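Local coordinates for transcriptional regulatory protein FixJ (Sinorhizobium meliloti, PDB 1DBW) that switches on transcription of nitrogen-fixation genes, nifA and fixK, once activated by its partner FixL, and is represented by its receiver domain, at residues A[6-12]-A[50-56]; A[22-28]-A[111-116]; A[78-84]-A[98-104]. The protein carries 2 engineered substitutions. All blocks are in the same frame, centred on the assembly; numbering follows the deposited sequence.

Contact 1: residues A[6-12]-A[50-56]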
loop_
_atom_site.group_PDB
_atom_site.type_symbol
_atom_site.label_atom_id
_atom_site.label_comp_id
_atom_site.label_asym_id
_atom_site.label_seq_id
_atom_site.Cartn_x
_atom_site.Cartn_y
_atom_site.Cartn_z
ATOM N N VAL A 6 -1.945 -8.789 -1.644
ATOM C CA VAL A 6 -1.925 -7.324 -1.610
ATOM C C VAL A 6 -2.570 -6.931 -0.268
ATOM O O VAL A 6 -3.737 -7.213 -0.042
ATOM C CB VAL A 6 -2.768 -6.690 -2.747
ATOM C CG1 VAL A 6 -2.611 -5.138 -2.687
ATOM C CG2 VAL A 6 -2.315 -7.197 -4.101
ATOM N N HIS A 7 -1.825 -6.172 0.548
ATOM C CA HIS A 7 -2.301 -5.751 1.870
ATOM C C HIS A 7 -2.706 -4.316 1.759
ATOM O O HIS A 7 -1.844 -3.504 1.447
ATOM C CB HIS A 7 -1.155 -5.914 2.881
ATOM C CG HIS A 7 -0.849 -7.354 3.159
ATOM N ND1 HIS A 7 -1.556 -8.083 4.095
ATOM C CD2 HIS A 7 0.001 -8.226 2.561
ATOM C CE1 HIS A 7 -1.169 -9.343 4.053
ATOM N NE2 HIS A 7 -0.226 -9.461 3.128
ATOM N N ILE A 8 -4.013 -4.041 1.920
ATOM C CA ILE A 8 -4.516 -2.681 1.763
ATOM C C ILE A 8 -4.759 -2.046 3.112
ATOM O O ILE A 8 -5.497 -2.566 3.945
ATOM C CB ILE A 8 -5.815 -2.638 0.991
ATOM C CG1 ILE A 8 -5.707 -3.426 -0.337
ATOM C CG2 ILE A 8 -6.191 -1.188 0.729
ATOM C CD1 ILE A 8 -4.879 -2.751 -1.357
ATOM N N VAL A 9 -4.149 -0.892 3.318
ATOM C CA VAL A 9 -4.295 -0.205 4.586
ATOM C C VAL A 9 -4.954 1.107 4.194
ATOM O O VAL A 9 -4.369 1.903 3.493
ATOM C CB VAL A 9 -2.896 0.003 5.266
ATOM C CG1 VAL A 9 -3.046 0.623 6.630
ATOM C CG2 VAL A 9 -2.222 -1.322 5.449
ATOM N N ASP A 10 -6.243 1.236 4.482
ATOM C CA ASP A 10 -6.954 2.469 4.113
ATOM C C ASP A 10 -7.781 2.971 5.289
ATOM O O ASP A 10 -8.547 2.216 5.895
ATOM C CB ASP A 10 -7.830 2.227 2.874
ATOM C CG ASP A 10 -8.310 3.523 2.196
ATOM O OD1 ASP A 10 -8.407 4.595 2.844
ATOM O OD2 ASP A 10 -8.604 3.456 0.985
ATOM N N ASP A 11 -7.572 4.246 5.618
ATOM C CA ASP A 11 -8.249 4.913 6.723
ATOM C C ASP A 11 -9.739 5.166 6.463
ATOM O O ASP A 11 -10.574 4.918 7.343
ATOM C CB ASP A 11 -7.534 6.233 7.059
ATOM C CG ASP A 11 -7.675 7.284 5.961
ATOM O OD1 ASP A 11 -8.149 8.401 6.265
ATOM O OD2 ASP A 11 -7.323 6.999 4.795
ATOM N N GLU A 12 -10.062 5.654 5.263
ATOM C CA GLU A 12 -11.445 5.939 4.885
ATOM C C GLU A 12 -12.167 4.628 4.557
ATOM O O GLU A 12 -11.913 4.017 3.519
ATOM C CB GLU A 12 -11.479 6.897 3.686
ATOM C CG GLU A 12 -12.792 7.665 3.533
ATOM C CD GLU A 12 -12.657 8.925 2.678
ATOM O OE1 GLU A 12 -11.772 9.761 2.972
ATOM O OE2 GLU A 12 -13.450 9.089 1.723
ATOM N N VAL A 50 2.564 -7.489 -0.841
ATOM C CA VAL A 50 2.785 -6.124 -1.322
ATOM C C VAL A 50 1.873 -5.243 -0.479
ATOM O O VAL A 50 0.722 -5.589 -0.239
ATOM C CB VAL A 50 2.386 -5.968 -2.826
ATOM C CG1 VAL A 50 2.406 -4.482 -3.270
ATOM C CG2 VAL A 50 3.355 -6.758 -3.657
ATOM N N LEU A 51 2.337 -4.049 -0.146
ATOM C CA LEU A 51 1.529 -3.136 0.659
ATOM C C LEU A 51 1.019 -1.988 -0.189
ATOM O O LEU A 51 1.759 -1.473 -1.038
ATOM C CB LEU A 51 2.395 -2.541 1.769
ATOM C CG LEU A 51 1.794 -1.355 2.554
ATOM C CD1 LEU A 51 0.527 -1.775 3.384
ATOM C CD2 LEU A 51 2.911 -0.854 3.502
ATOM N N VAL A 52 -0.259 -1.666 -0.011
ATOM C CA VAL A 52 -0.845 -0.516 -0.722
ATOM C C VAL A 52 -1.456 0.342 0.369
ATOM O O VAL A 52 -2.352 -0.104 1.090
ATOM C CB VAL A 52 -1.901 -0.912 -1.716
ATOM C CG1 VAL A 52 -2.501 0.349 -2.360
ATOM C CG2 VAL A 52 -1.281 -1.774 -2.847
ATOM N N THR A 53 -0.979 1.591 0.490
ATOM C CA THR A 53 -1.537 2.466 1.503
ATOM C C THR A 53 -2.375 3.589 0.900
ATOM O O THR A 53 -2.138 3.998 -0.234
ATOM C CB THR A 53 -0.419 3.152 2.334
ATOM O OG1 THR A 53 0.269 4.097 1.512
ATOM C CG2 THR A 53 0.600 2.125 2.849
ATOM N N ASP A 54 -3.430 3.960 1.614
ATOM C CA ASP A 54 -4.254 5.118 1.244
ATOM C C ASP A 54 -4.637 5.696 2.605
ATOM O O ASP A 54 -5.733 5.432 3.139
ATOM C CB ASP A 54 -5.502 4.760 0.426
ATOM C CG ASP A 54 -6.267 6.010 -0.056
ATOM O OD1 ASP A 54 -7.264 5.846 -0.787
ATOM O OD2 ASP A 54 -5.862 7.154 0.279
ATOM N N LEU A 55 -3.650 6.356 3.212
ATOM C CA LEU A 55 -3.756 6.967 4.540
ATOM C C LEU A 55 -3.802 8.485 4.383
ATOM O O LEU A 55 -2.864 9.096 3.861
ATOM C CB LEU A 55 -2.559 6.563 5.385
ATOM C CG LEU A 55 -2.494 5.054 5.607
ATOM C CD1 LEU A 55 -1.125 4.633 6.126
ATOM C CD2 LEU A 55 -3.610 4.644 6.554
ATOM N N ARG A 56 -4.906 9.075 4.823
ATOM C CA ARG A 56 -5.111 10.515 4.697
ATOM C C ARG A 56 -4.883 11.280 5.978
ATOM O O ARG A 56 -4.452 12.433 5.929
ATOM C CB ARG A 56 -6.517 10.800 4.179
ATOM C CG ARG A 56 -6.876 9.996 2.946
ATOM C CD ARG A 56 -8.367 9.773 2.874
ATOM N NE ARG A 56 -8.697 8.642 2.017
ATOM C CZ ARG A 56 -9.529 8.706 0.981
ATOM N NH1 ARG A 56 -10.120 9.853 0.665
ATOM N NH2 ARG A 56 -9.773 7.618 0.260
#
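The guanidinium group of Arg56 has the carboxylate of Glu12 over one face, its CD 3.4 Å above the plane and offset toward the rim, while Asp11 OD2 and Asp10 OD1 stand at the edge. Glu12 OE1 comes within 2.8 Å of Arg56 NH1 but from well outside the plane, a salt bridge of charge alone; Asp11 OD2 makes a second one with Arg56 NE at 3.5 Å and takes a weak bond from Arg56 N. Asp10 and Asp54 close the neighbouring parallel strands 6-10 and 50-54, laced by four nearly straight backbone bonds such as His7 N to Val50 O (2.7 Å). On the face of these two acids Ile8 CD1 packs on Val52 CB at 3.5 Å; on the opposite face Val9 CG2 is pressed tightly against Leu51 CD1.

With CG anti to the backbone N (chi1 -165°), the Asp10 carboxylate lies alongside that of Asp54, planes 41° apart, Asp10 OD2 and Asp54 OD1 only 3.3 Å from each other. An asparagine here, without the carboxylate's charge, would probably leave a magnesium ion less firmly held beside Asp54. Asp54 OD1 is paired with Arg56 NH2, and its OD2 with Lys104. Acceptors crowded like this, with Asp10 OD1 2.8 Å from Asp54 O, are consistent with a site built for a cation: Asp10, Asp11, Asp54 and Arg56 form the magnesium site of the receiver domain.

Contact 2: residues A[22-28]-A[111-116]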
loop_
_atom_site.group_PDB
_atom_site.type_symbol
_atom_site.label_atom_id
_atom_site.label_comp_id
_atom_site.label_asym_id
_atom_site.label_seq_id
_atom_site.Cartn_x
_atom_site.Cartn_y
_atom_site.Cartn_z
ATOM N N MET A 22 -12.302 -4.105 -5.876
ATOM C CA MET A 22 -11.864 -4.022 -7.260
ATOM C C MET A 22 -10.683 -4.956 -7.516
ATOM O O MET A 22 -10.683 -5.658 -8.508
ATOM C CB MET A 22 -11.500 -2.587 -7.641
ATOM C CG MET A 22 -11.061 -2.429 -9.093
ATOM S SD MET A 22 -9.355 -2.896 -9.444
ATOM C CE MET A 22 -8.454 -1.527 -8.576
ATOM N N LEU A 23 -9.721 -5.016 -6.593
ATOM C CA LEU A 23 -8.570 -5.897 -6.762
ATOM C C LEU A 23 -9.014 -7.347 -6.678
ATOM O O LEU A 23 -8.575 -8.197 -7.471
ATOM C CB LEU A 23 -7.490 -5.582 -5.717
ATOM C CG LEU A 23 -6.862 -4.197 -5.939
ATOM C CD1 LEU A 23 -5.862 -3.950 -4.794
ATOM C CD2 LEU A 23 -6.154 -4.159 -7.289
ATOM N N THR A 24 -9.941 -7.595 -5.766
ATOM C CA THR A 24 -10.488 -8.941 -5.592
ATOM C C THR A 24 -11.126 -9.394 -6.899
ATOM O O THR A 24 -10.897 -10.516 -7.351
ATOM C CB THR A 24 -11.527 -8.998 -4.451
ATOM O OG1 THR A 24 -10.863 -8.750 -3.202
ATOM C CG2 THR A 24 -12.146 -10.374 -4.372
ATOM N N MET A 25 -11.900 -8.525 -7.534
ATOM C CA MET A 25 -12.537 -8.919 -8.775
ATOM C C MET A 25 -11.553 -9.197 -9.907
ATOM O O MET A 25 -11.877 -9.937 -10.840
ATOM C CB MET A 25 -13.600 -7.896 -9.187
ATOM C CG MET A 25 -14.738 -7.802 -8.192
ATOM S SD MET A 25 -16.020 -6.626 -8.677
ATOM C CE MET A 25 -15.867 -6.641 -10.434
ATOM N N ASN A 26 -10.345 -8.646 -9.811
ATOM C CA ASN A 26 -9.324 -8.866 -10.830
ATOM C C ASN A 26 -8.464 -10.106 -10.518
ATOM O O ASN A 26 -7.496 -10.383 -11.201
ATOM C CB ASN A 26 -8.480 -7.604 -11.030
ATOM C CG ASN A 26 -9.195 -6.572 -11.918
ATOM O OD1 ASN A 26 -9.065 -6.613 -13.138
ATOM N ND2 ASN A 26 -9.973 -5.671 -11.312
ATOM N N GLY A 27 -8.825 -10.801 -9.447
ATOM C CA GLY A 27 -8.124 -12.020 -9.077
ATOM C C GLY A 27 -6.977 -11.942 -8.093
ATOM O O GLY A 27 -6.260 -12.922 -7.887
ATOM N N PHE A 28 -6.720 -10.754 -7.553
ATOM C CA PHE A 28 -5.629 -10.639 -6.599
ATOM C C PHE A 28 -6.024 -11.222 -5.254
ATOM O O PHE A 28 -7.219 -11.260 -4.945
ATOM C CB PHE A 28 -5.341 -9.143 -6.366
ATOM C CG PHE A 28 -4.613 -8.488 -7.498
ATOM C CD1 PHE A 28 -5.315 -7.887 -8.555
ATOM C CD2 PHE A 28 -3.230 -8.474 -7.514
ATOM C CE1 PHE A 28 -4.624 -7.290 -9.603
ATOM C CE2 PHE A 28 -2.524 -7.879 -8.558
ATOM C CZ PHE A 28 -3.223 -7.285 -9.609
ATOM N N ILE A 111 -3.311 1.282 -11.015
ATOM C CA ILE A 111 -2.927 0.768 -9.713
ATOM C C ILE A 111 -2.570 -0.712 -9.866
ATOM O O ILE A 111 -1.655 -1.198 -9.213
ATOM C CB ILE A 111 -4.026 0.972 -8.651
ATOM C CG1 ILE A 111 -3.491 0.611 -7.260
ATOM C CG2 ILE A 111 -5.242 0.129 -8.949
ATOM C CD1 ILE A 111 -2.298 1.395 -6.851
ATOM N N ILE A 112 -3.280 -1.423 -10.731
ATOM C CA ILE A 112 -2.961 -2.849 -10.943
ATOM C C ILE A 112 -1.526 -3.004 -11.496
ATOM O O ILE A 112 -0.761 -3.863 -11.056
ATOM C CB ILE A 112 -4.000 -3.502 -11.880
ATOM C CG1 ILE A 112 -5.330 -3.648 -11.125
ATOM C CG2 ILE A 112 -3.514 -4.874 -12.387
ATOM C CD1 ILE A 112 -6.516 -3.985 -12.011
ATOM N N GLU A 113 -1.144 -2.163 -12.452
ATOM C CA GLU A 113 0.209 -2.245 -12.995
ATOM C C GLU A 113 1.258 -1.942 -11.928
ATOM O O GLU A 113 2.294 -2.607 -11.878
ATOM C CB GLU A 113 0.375 -1.307 -14.194
ATOM C CG GLU A 113 -0.595 -1.610 -15.333
ATOM C CD GLU A 113 -0.007 -2.510 -16.406
ATOM O OE1 GLU A 113 0.779 -3.418 -16.056
ATOM O OE2 GLU A 113 -0.340 -2.308 -17.605
ATOM N N ALA A 114 0.997 -0.943 -11.084
ATOM C CA ALA A 114 1.918 -0.593 -10.010
ATOM C C ALA A 114 2.083 -1.770 -9.032
ATOM O O ALA A 114 3.200 -2.079 -8.626
ATOM C CB ALA A 114 1.432 0.656 -9.279
ATOM N N ILE A 115 0.968 -2.412 -8.653
ATOM C CA ILE A 115 1.021 -3.546 -7.743
ATOM C C ILE A 115 1.806 -4.708 -8.364
ATOM O O ILE A 115 2.628 -5.338 -7.701
ATOM C CB ILE A 115 -0.423 -4.033 -7.346
ATOM C CG1 ILE A 115 -1.141 -2.935 -6.538
ATOM C CG2 ILE A 115 -0.312 -5.360 -6.573
ATOM C CD1 ILE A 115 -2.652 -3.181 -6.305
ATOM N N GLU A 116 1.593 -4.965 -9.653
ATOM C CA GLU A 116 2.348 -6.032 -10.329
ATOM C C GLU A 116 3.855 -5.688 -10.353
ATOM O O GLU A 116 4.702 -6.545 -10.074
ATOM C CB GLU A 116 1.790 -6.242 -11.739
ATOM C CG GLU A 116 0.328 -6.671 -11.731
ATOM C CD GLU A 116 -0.254 -6.811 -13.132
ATOM O OE1 GLU A 116 -1.284 -7.506 -13.279
ATOM O OE2 GLU A 116 0.306 -6.217 -14.080
#
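Leu23 O, behind the side chain that meets Ile112 and Ile115, is gripped by two backbone donors, Asn26 N at 3.0 Å and Phe28 N at 3.2 Å, which reach it from opposite faces of its carbonyl plane. The same oxygen lies in the plane of the Phe28 ring, at its edge. The amide of Asn26 folds back as well: its ND2 gives a bond of 2.9 Å to Met22 O, which lies almost in the amide plane although the donor stands above the plane of that carbonyl. Held this way, the amide lies across the end of Ile112, whose CD1 touches Asn26 CG at 3.7 Å.

Gly27, with positive phi (93°), closes helix 13-25 in a Schellman motif, and the turn brings Phe28 round to face helix 108-119. Both helices pack on the same side of the doubly wound, five-stranded sheet of the receiver fold, and the contact between them is apolar. Phe28 sets the far edge of its ring against Ile112, CZ to CG2 at 3.7 Å, while its CE2 approaches Ile115 CG2 obliquely. Leu23 and Ile115 reach toward each other tip to tip, CD1 to CD1 at 3.6 Å, and Leu23 slides past Ile112 in the opposite direction. Bends at chi2 (-80°) and chi3 (-70°) carry the Met22 methyl round to the next helix, where Met22 CE meets Ile111 CG2 at 3.6 Å. Its SD lies near Ile112 CD1. Below, Leu23, Phe28 and Ile115 all rest on Val6 of strand 5-10, and Tyr4 packs against Phe28, Ile115 and Glu116. A polyethylene glycol molecule, probably from the crystallisation liquor, lies beside Phe28.

Contact 3: residues A[78-84]-A[98-104]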
loop_
_atom_site.group_PDB
_atom_site.type_symbol
_atom_site.label_atom_id
_atom_site.label_comp_id
_atom_site.label_asym_id
_atom_site.label_seq_id
_atom_site.Cartn_x
_atom_site.Cartn_y
_atom_site.Cartn_z
ATOM N N SER A 78 6.111 -1.453 -1.270
ATOM C CA SER A 78 4.914 -0.633 -1.025
ATOM C C SER A 78 4.584 0.448 -2.063
ATOM O O SER A 78 5.489 1.158 -2.521
ATOM C CB SER A 78 5.037 0.085 0.332
ATOM O OG SER A 78 5.716 -0.681 1.320
ATOM N N ILE A 79 3.278 0.600 -2.342
ATOM C CA ILE A 79 2.711 1.584 -3.248
ATOM C C ILE A 79 1.967 2.516 -2.306
ATOM O O ILE A 79 1.122 2.089 -1.510
ATOM C CB ILE A 79 1.696 0.932 -4.184
ATOM C CG1 ILE A 79 2.393 -0.124 -5.051
ATOM C CG2 ILE A 79 1.035 1.999 -5.067
ATOM C CD1 ILE A 79 3.691 0.402 -5.678
ATOM N N VAL A 80 2.254 3.807 -2.394
ATOM C CA VAL A 80 1.601 4.768 -1.496
ATOM C C VAL A 80 0.638 5.583 -2.342
ATOM O O VAL A 80 1.039 6.156 -3.306
ATOM C CB VAL A 80 2.659 5.713 -0.835
ATOM C CG1 VAL A 80 1.961 6.809 -0.034
ATOM C CG2 VAL A 80 3.598 4.883 0.115
ATOM N N ILE A 81 -0.653 5.505 -2.040
ATOM C CA ILE A 81 -1.635 6.270 -2.794
ATOM C C ILE A 81 -1.600 7.645 -2.144
ATOM O O ILE A 81 -1.770 7.771 -0.914
ATOM C CB ILE A 81 -3.022 5.650 -2.685
ATOM C CG1 ILE A 81 -3.015 4.317 -3.429
ATOM C CG2 ILE A 81 -4.042 6.584 -3.302
ATOM C CD1 ILE A 81 -4.293 3.493 -3.205
ATOM N N THR A 82 -1.475 8.657 -2.988
ATOM C CA THR A 82 -1.341 10.022 -2.499
ATOM C C THR A 82 -2.493 10.945 -2.912
ATOM O O THR A 82 -3.191 10.700 -3.903
ATOM C CB THR A 82 0.037 10.610 -2.952
ATOM O OG1 THR A 82 0.113 10.591 -4.381
ATOM C CG2 THR A 82 1.210 9.737 -2.417
ATOM N N GLY A 83 -2.661 12.023 -2.146
ATOM C CA GLY A 83 -3.726 12.965 -2.418
ATOM C C GLY A 83 -3.633 13.665 -3.755
ATOM O O GLY A 83 -2.532 13.885 -4.291
ATOM N N HIS A 84 -4.802 13.999 -4.309
ATOM C CA HIS A 84 -4.850 14.701 -5.581
ATOM C C HIS A 84 -4.075 16.015 -5.403
ATOM O O HIS A 84 -4.332 16.752 -4.434
ATOM C CB HIS A 84 -6.292 15.008 -5.984
ATOM C CG HIS A 84 -6.403 15.696 -7.307
ATOM N ND1 HIS A 84 -5.912 15.146 -8.474
ATOM C CD2 HIS A 84 -6.907 16.910 -7.646
ATOM C CE1 HIS A 84 -6.109 15.991 -9.473
ATOM N NE2 HIS A 84 -6.708 17.067 -8.997
ATOM N N ALA A 98 9.161 3.820 -1.057
ATOM C CA ALA A 98 8.028 3.254 -1.798
ATOM C C ALA A 98 8.497 2.876 -3.204
ATOM O O ALA A 98 9.372 3.519 -3.772
ATOM C CB ALA A 98 6.892 4.311 -1.889
ATOM N N VAL A 99 7.970 1.777 -3.729
ATOM C CA VAL A 99 8.273 1.315 -5.071
ATOM C C VAL A 99 7.697 2.357 -6.019
ATOM O O VAL A 99 8.262 2.646 -7.068
ATOM C CB VAL A 99 7.567 -0.047 -5.355
ATOM C CG1 VAL A 99 7.543 -0.346 -6.870
ATOM C CG2 VAL A 99 8.254 -1.168 -4.580
ATOM N N ASP A 100 6.545 2.900 -5.651
ATOM C CA ASP A 100 5.896 3.922 -6.466
ATOM C C ASP A 100 4.816 4.612 -5.672
ATOM O O ASP A 100 4.447 4.179 -4.588
ATOM C CB ASP A 100 5.259 3.314 -7.721
ATOM C CG ASP A 100 5.170 4.313 -8.897
ATOM O OD1 ASP A 100 5.524 5.516 -8.764
ATOM O OD2 ASP A 100 4.767 3.874 -9.987
ATOM N N PHE A 101 4.366 5.743 -6.191
ATOM C CA PHE A 101 3.263 6.448 -5.568
ATOM C C PHE A 101 2.218 6.491 -6.668
ATOM O O PHE A 101 2.545 6.359 -7.859
ATOM C CB PHE A 101 3.615 7.904 -5.199
ATOM C CG PHE A 101 3.817 8.798 -6.396
ATOM C CD1 PHE A 101 2.763 9.571 -6.907
ATOM C CD2 PHE A 101 5.056 8.842 -7.044
ATOM C CE1 PHE A 101 2.950 10.382 -8.053
ATOM C CE2 PHE A 101 5.250 9.633 -8.164
ATOM C CZ PHE A 101 4.188 10.413 -8.676
ATOM N N ILE A 102 0.969 6.618 -6.266
ATOM C CA ILE A 102 -0.114 6.756 -7.219
ATOM C C ILE A 102 -1.001 7.883 -6.742
ATOM O O ILE A 102 -1.615 7.791 -5.700
ATOM C CB ILE A 102 -0.974 5.513 -7.306
ATOM C CG1 ILE A 102 -0.131 4.314 -7.778
ATOM C CG2 ILE A 102 -2.151 5.775 -8.274
ATOM C CD1 ILE A 102 0.368 4.419 -9.188
ATOM N N GLU A 103 -1.088 8.941 -7.536
ATOM C CA GLU A 103 -1.916 10.089 -7.190
ATOM C C GLU A 103 -3.393 9.825 -7.532
ATOM O O GLU A 103 -3.707 9.304 -8.605
ATOM C CB GLU A 103 -1.399 11.310 -7.980
ATOM C CG GLU A 103 -2.191 12.588 -7.747
ATOM C CD GLU A 103 -1.771 13.724 -8.685
ATOM O OE1 GLU A 103 -0.801 13.585 -9.473
ATOM O OE2 GLU A 103 -2.449 14.763 -8.654
ATOM N N LYS A 104 -4.277 10.157 -6.595
ATOM C CA LYS A 104 -5.708 10.022 -6.756
ATOM C C LYS A 104 -6.290 11.202 -7.550
ATOM O O LYS A 104 -5.767 12.326 -7.473
ATOM C CB LYS A 104 -6.386 10.027 -5.382
ATOM C CG LYS A 104 -6.050 8.855 -4.519
ATOM C CD LYS A 104 -6.961 8.756 -3.313
ATOM C CE LYS A 104 -6.499 9.648 -2.180
ATOM N NZ LYS A 104 -7.274 9.344 -0.957
#
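Ser78 O receives the backbone N of Val99 at 2.8 Å, the first link between strand 78-82 and the segment leading into strand 100-103. Ile79 then lays its CD1 over Asp100 CB and Val99 CB, and its CG2 meets Ile102 CG1 at 3.8 Å, on the face covered by helix 108-119. Val80 bonds both ways, from its N to Asp100 O and from its O to Ile102 N; its side chain, on the opposite face, touches Ala98 CB and lies under helix 87-95, the crossover of this beta-alpha-beta unit. Ile81 carries CG2 anti to its backbone N, which brings that methyl up to Lys104 CG at 3.3 Å, tighter than usual, the two side chains crossing at about a right angle. Thr82 N bonds to Ile102 O, and its O accepts Lys104 N at 3.0 Å. The Thr82 hydroxyl sits 3.8 Å from Phe101 CD1. Gly83 places its CA near Lys104 CE, and its O near Glu103 CG. Beyond the strand, His84 ND1 gives a bond of 3.0 Å to Lys104 O, in the carbonyl plane and on a lone pair, with the angle at hydrogen bent to 133°.

Lys104 is thus fixed at its backbone by Thr82 and His84, and along its chain by Ile81. Its amine extends to a salt bridge with Asp54, the predicted phosphorylation site, so the strand pairing helps to hold the lysine amine beside that carboxylate.

In the fold
Contacts 1 and 3 belong to one parallel sheet, their centres 10 Å apart, joined where strands 49-54 and 78-82 adjoin: Leu51 O lies 2.9 Å from Ile79 N and Thr53 O 2.8 Å from Ile81 N, both probable hydrogen bonds. Contact 3 borders the magnesium site held by contact 1: Lys104 pairs with Asp54, and Lys104 NZ lies 3.0 Å from Arg56 CZ, two positive groups side by side at the acids. Contact 2 sits over the sheet: Val6 CG2 packs on Ile115 CG2 at 3.7 Å, and Ile111 CD1 on Ile102 CG1 at 3.8 Å. It stays away from the acids, the Ile111 side chain being about 9 Å from that of Asp54.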